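Local coordinates for uncharacterized protein DSY3957 (Desulfitobacterium hafniense, PDB 3HXL) that probably builds, as a phage tail sheath protein, the contractile sheath around a myovirus-type tail tube, at residues Y298-A301 with Q302-A306; A241-E244 with G245-S248; T259-T262 with A263-T267. One frame throughout, in Å; residues are numbered along the deposited sequence.

How the contacts relate
All three contacts are local and lie in the subtilisin-like part of the tail sheath protein. Contact 2 is wholly buried: a beta turn at the start of strand 246-255, carried by one backbone hydrogen bond and by aromatic and apolar packing. Contact 1, on the surface at the start of helix 300-308, and contact 3, partly buried at the start of helix 263-276, share the same chemistry, a Thr-Gln capping box. Contacts 2 and 3 reach one mixed sheet, in which strands 246-255 and 260-261 are antiparallel neighbours; contact 1 leans on strand 246-255 through Tyr298. The centres lie about 19 to 20 Å apart and no two contacts touch.

Contact 1 of 3, residues Y298-A301 with Q302-A306; sequences YTNA and QIIAA
The Tyr298 ring meets Gln302 at its edge, where the amide oxygen OE1 lies in the plane of the ring, 3.9 Å from Tyr298 CD1. Ring and amide planes stand 76° apart, and the two side chains run roughly at right angles to each other. OE1 sits in this place because it accepts from the backbone of the next residue: Thr299 N to Gln302 OE1 is 2.7 Å, with the donor in the carbonyl plane on a lone pair. The return bond comes from Gln302 N to Thr299 OG1, 3.2 Å long, so the pair forms a capping box with Thr299 as N-cap. A chi1 of 65° places OG1 between the Thr299 backbone N and carbonyl carbon, facing the first turn of the helix, while Gln302 runs back extended beyond CG, its CG only 3.0 Å from Thr299 OG1. The helix then continues with regular bonds, Ile303 N to Thr299 O (2.9 Å) and Ile304 N to Asn300 O (3.1 Å). Apolar contact flanks the box, Tyr298 CB resting against Ile303 CG1 at 3.9 Å; Ile304 CD1, one turn on from Asn300, lies beside the amide nitrogen ND2 of Asn300. The box thus supplies two acceptors to backbone N-H groups at the helix start, on a largely exposed surface. Helix 300-308 follows the short strand 294-295, an antiparallel neighbour of strand 246-255; Tyr298 touches Lys250 and Asn251 of that long strand, Ala306 further along the helix also meets Lys250, and Ile303 packs on Glu324 in a loop.

Contact 2 of 3, residues A241-E244 with G245-S248; sequences ADYE and GVIS
This is a buried type I beta turn, Tyr243 to Val246, at the end of the loop that leads from strand 232-236 into its parallel neighbour 246-255. The turn is closed by Val246 N donating to Tyr243 O at 3.0 Å; the N-H points well at the oxygen (160°), but the donor stands above the carbonyl plane and not on a lone pair. The Tyr243 side chain folds back over the turn it begins. With its CG anti to the backbone N (chi1 -180°), the ring offers one face to the central peptide of the turn: Gly245 N lies 3.2 Å above the ring plane, displaced toward the rim. Gly245, with no side chain, lies close against the ring, its CA 3.5 Å from Tyr243 CE2. Glu244 CG lies over the same face, also toward the rim. Val246 packs back on the residues before it: its CG1 meets Ala241 CB at 3.8 Å, and its CG2 approaches Tyr243 CD2 at 4.2 Å. The polar ends find partners outside the turn, Tyr243 OH with Asp225 on helix 210-227 and Glu244 OE1 in a salt bridge with Lys337. Thr329 OG1 is shared between Tyr243 O and Val246 O. Helix 210-227 packs on Ala241, Tyr243 and Val246 alike. The arrangement is a tight turn delivering the chain into a strand of the mixed sheet of an alpha-beta domain, the subtilisin-like domain of the sheath protein.

Contact 3 of 3, residues T259-T262 with A263-T267; sequences TILT and AAQAT
A capping box between Thr262 and Gln265 begins helix 263-276, with Thr262 as the N-cap residue just after the weakly bonded strand 260-261. Its two bonds run in opposite directions. Gln265 N donates to Thr262 OG1 (3.1 Å, 161°), and Thr262 N donates to Gln265 OE1 (2.9 Å, 161°), on a lone pair in the amide carbonyl plane. Thr262 OG1 is put in position by a chi1 of 59°, which also brings it to 3.3 Å from Gln265 CG. The glutamine chain, extended beyond CG, crosses Leu261 at about a right angle: OE1 lies 3.1 Å from Leu261 CA and 3.6 Å from Leu261 CD2, so the amide rests on a leucine methyl. Leu261 in turn packs on Arg73 and Glu77 of helix 73-78 and on Leu255 of strand 246-255. Ala266 N to Thr262 O (2.9 Å) closes the first turn of the helix, and Thr267 OG1 donates to Ala264 O at 2.7 Å. Thr262 thus takes part through N, OG1 and O together, and the exchange holds the Gln265 amide against the chain where strand gives way to helix.

Contact 1 of 3, residues Y298-A301 with Q302-A306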
# COMPACT_ATOMS: atom_id res chain seq x y z
N TYR A 298 18.08 -10.20 -18.92
CA TYR A 298 19.42 -9.63 -18.90
C TYR A 298 20.49 -10.72 -18.89
O TYR A 298 20.23 -11.86 -18.50
CB TYR A 298 19.61 -8.77 -17.64
CG TYR A 298 18.60 -7.65 -17.49
CD1 TYR A 298 18.61 -6.55 -18.34
CD2 TYR A 298 17.63 -7.70 -16.48
CE1 TYR A 298 17.67 -5.52 -18.20
CE2 TYR A 298 16.69 -6.68 -16.33
CZ TYR A 298 16.72 -5.60 -17.20
OH TYR A 298 15.78 -4.61 -17.08
N THR A 299 21.70 -10.36 -19.31
CA THR A 299 22.82 -11.30 -19.31
C THR A 299 23.43 -11.30 -17.91
O THR A 299 23.10 -10.44 -17.09
CB THR A 299 23.90 -10.87 -20.31
OG1 THR A 299 24.47 -9.62 -19.88
CG2 THR A 299 23.31 -10.70 -21.70
N ASN A 300 24.31 -12.26 -17.63
CA ASN A 300 24.95 -12.34 -16.33
C ASN A 300 25.65 -11.03 -15.99
O ASN A 300 25.56 -10.54 -14.88
CB ASN A 300 25.96 -13.50 -16.31
CG ASN A 300 26.68 -13.66 -14.98
OD1 ASN A 300 26.04 -13.82 -13.93
ND2 ASN A 300 28.01 -13.62 -15.01
N ALA A 301 26.34 -10.45 -16.97
CA ALA A 301 27.05 -9.19 -16.76
C ALA A 301 26.08 -8.05 -16.46
O ALA A 301 26.34 -7.20 -15.61
CB ALA A 301 27.90 -8.84 -17.98
N GLN A 302 24.96 -8.03 -17.17
CA GLN A 302 23.97 -6.97 -16.96
C GLN A 302 23.33 -7.08 -15.58
O GLN A 302 23.02 -6.07 -14.96
CB GLN A 302 22.89 -7.04 -18.02
CG GLN A 302 23.40 -6.84 -19.43
CD GLN A 302 22.28 -6.91 -20.43
OE1 GLN A 302 21.53 -7.88 -20.47
NE2 GLN A 302 22.16 -5.88 -21.26
N ILE A 303 23.12 -8.30 -15.10
CA ILE A 303 22.52 -8.49 -13.79
C ILE A 303 23.46 -7.98 -12.70
O ILE A 303 23.05 -7.26 -11.79
CB ILE A 303 22.20 -9.98 -13.53
CG1 ILE A 303 21.11 -10.45 -14.50
CG2 ILE A 303 21.77 -10.19 -12.08
CD1 ILE A 303 20.80 -11.93 -14.44
N ILE A 304 24.73 -8.35 -12.82
CA ILE A 304 25.74 -7.92 -11.86
C ILE A 304 25.85 -6.40 -11.82
O ILE A 304 25.91 -5.80 -10.75
CB ILE A 304 27.12 -8.53 -12.21
CG1 ILE A 304 27.06 -10.04 -12.01
CG2 ILE A 304 28.22 -7.89 -11.37
CD1 ILE A 304 28.32 -10.79 -12.41
N ALA A 305 25.85 -5.78 -12.99
CA ALA A 305 25.93 -4.33 -13.07
C ALA A 305 24.71 -3.70 -12.41
O ALA A 305 24.82 -2.70 -11.71
CB ALA A 305 26.03 -3.89 -14.53
N ALA A 306 23.55 -4.30 -12.65
CA ALA A 306 22.29 -3.79 -12.09
C ALA A 306 22.26 -3.90 -10.57
O ALA A 306 21.81 -2.98 -9.89
CB ALA A 306 21.12 -4.56 -12.70

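Contact 2 of 3, residues A241-E244 with G245-S248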
# COMPACT_ATOMS: atom_id res chain seq x y z
N ALA A 241 18.17 7.23 -6.54
CA ALA A 241 17.71 7.55 -5.19
C ALA A 241 18.82 7.28 -4.15
O ALA A 241 18.94 8.02 -3.17
CB ALA A 241 16.45 6.73 -4.85
N ASP A 242 19.59 6.22 -4.38
CA ASP A 242 20.70 5.83 -3.51
C ASP A 242 20.34 6.01 -2.03
O ASP A 242 21.07 6.65 -1.26
CB ASP A 242 21.94 6.67 -3.88
CG ASP A 242 23.19 6.28 -3.10
OD1 ASP A 242 23.28 5.13 -2.61
OD2 ASP A 242 24.10 7.13 -2.99
N TYR A 243 19.21 5.43 -1.65
CA TYR A 243 18.70 5.54 -0.29
C TYR A 243 17.99 4.24 0.11
O TYR A 243 17.24 3.67 -0.68
CB TYR A 243 17.74 6.73 -0.23
CG TYR A 243 17.13 6.96 1.14
CD1 TYR A 243 17.95 7.15 2.26
CD2 TYR A 243 15.75 6.98 1.31
CE1 TYR A 243 17.39 7.36 3.52
CE2 TYR A 243 15.18 7.19 2.57
CZ TYR A 243 16.02 7.37 3.67
OH TYR A 243 15.49 7.55 4.91
N GLU A 244 18.23 3.79 1.35
CA GLU A 244 17.63 2.54 1.85
C GLU A 244 16.10 2.60 1.95
O GLU A 244 15.44 1.56 2.09
CB GLU A 244 18.21 2.16 3.22
CG GLU A 244 17.88 3.15 4.34
CD GLU A 244 18.95 4.22 4.51
OE1 GLU A 244 19.74 4.43 3.56
OE2 GLU A 244 19.01 4.85 5.58
N GLY A 245 15.55 3.80 1.88
CA GLY A 245 14.11 3.93 1.97
C GLY A 245 13.44 3.78 0.62
O GLY A 245 12.22 3.83 0.52
N VAL A 246 14.23 3.59 -0.43
CA VAL A 246 13.68 3.45 -1.78
C VAL A 246 14.11 2.18 -2.51
O VAL A 246 15.29 1.88 -2.60
CB VAL A 246 14.09 4.65 -2.67
CG1 VAL A 246 13.55 4.46 -4.08
CG2 VAL A 246 13.56 5.95 -2.07
N ILE A 247 13.13 1.44 -3.02
CA ILE A 247 13.42 0.24 -3.79
C ILE A 247 13.14 0.58 -5.25
O ILE A 247 12.12 1.19 -5.56
CB ILE A 247 12.51 -0.95 -3.36
CG1 ILE A 247 12.84 -1.35 -1.92
CG2 ILE A 247 12.71 -2.12 -4.31
CD1 ILE A 247 11.80 -2.27 -1.27
N SER A 248 14.06 0.22 -6.13
CA SER A 248 13.91 0.52 -7.56
C SER A 248 13.79 -0.74 -8.42
O SER A 248 14.77 -1.46 -8.62
CB SER A 248 15.10 1.35 -8.06
OG SER A 248 14.97 1.68 -9.43

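Contact 3 of 3, residues T259-T262 with A263-T267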
# COMPACT_ATOMS: atom_id res chain seq x y z
N THR A 259 -0.19 -11.93 -19.82
CA THR A 259 -0.04 -10.51 -19.50
C THR A 259 1.42 -10.10 -19.28
O THR A 259 2.15 -10.75 -18.54
CB THR A 259 -0.81 -10.14 -18.21
OG1 THR A 259 -2.19 -10.49 -18.36
CG2 THR A 259 -0.70 -8.64 -17.93
N ILE A 260 1.83 -9.01 -19.92
CA ILE A 260 3.18 -8.50 -19.74
C ILE A 260 3.09 -7.26 -18.87
O ILE A 260 2.44 -6.28 -19.24
CB ILE A 260 3.84 -8.11 -21.09
CG1 ILE A 260 4.09 -9.35 -21.95
CG2 ILE A 260 5.16 -7.39 -20.83
CD1 ILE A 260 2.89 -9.79 -22.76
N LEU A 261 3.71 -7.29 -17.70
CA LEU A 261 3.68 -6.13 -16.82
C LEU A 261 5.01 -5.39 -16.90
O LEU A 261 6.07 -6.00 -16.87
CB LEU A 261 3.44 -6.57 -15.37
CG LEU A 261 2.12 -7.30 -15.07
CD1 LEU A 261 2.11 -7.70 -13.59
CD2 LEU A 261 0.93 -6.40 -15.39
N THR A 262 4.93 -4.07 -17.01
CA THR A 262 6.13 -3.24 -17.08
C THR A 262 6.74 -3.12 -15.69
O THR A 262 6.15 -3.57 -14.71
CB THR A 262 5.79 -1.81 -17.52
OG1 THR A 262 4.87 -1.24 -16.58
CG2 THR A 262 5.19 -1.79 -18.90
N ALA A 263 7.91 -2.50 -15.62
CA ALA A 263 8.57 -2.32 -14.32
C ALA A 263 7.69 -1.42 -13.46
O ALA A 263 7.54 -1.65 -12.26
CB ALA A 263 9.94 -1.68 -14.51
N ALA A 264 7.10 -0.40 -14.08
CA ALA A 264 6.23 0.51 -13.36
C ALA A 264 5.05 -0.25 -12.73
O ALA A 264 4.69 -0.01 -11.58
CB ALA A 264 5.70 1.60 -14.30
N GLN A 265 4.45 -1.15 -13.50
CA GLN A 265 3.34 -1.94 -13.00
C GLN A 265 3.80 -2.93 -11.93
O GLN A 265 3.04 -3.26 -11.00
CB GLN A 265 2.67 -2.72 -14.12
CG GLN A 265 1.96 -1.86 -15.17
CD GLN A 265 1.39 -2.72 -16.27
OE1 GLN A 265 2.13 -3.40 -16.97
NE2 GLN A 265 0.07 -2.70 -16.43
N ALA A 266 5.02 -3.41 -12.08
CA ALA A 266 5.60 -4.38 -11.15
C ALA A 266 5.83 -3.80 -9.75
O ALA A 266 5.95 -4.55 -8.79
CB ALA A 266 6.92 -4.92 -11.72
N THR A 267 5.87 -2.47 -9.63
CA THR A 267 6.07 -1.85 -8.32
C THR A 267 4.94 -2.23 -7.37
O THR A 267 5.13 -2.29 -6.16
CB THR A 267 6.14 -0.30 -8.40
OG1 THR A 267 4.88 0.22 -8.86
CG2 THR A 267 7.26 0.16 -9.34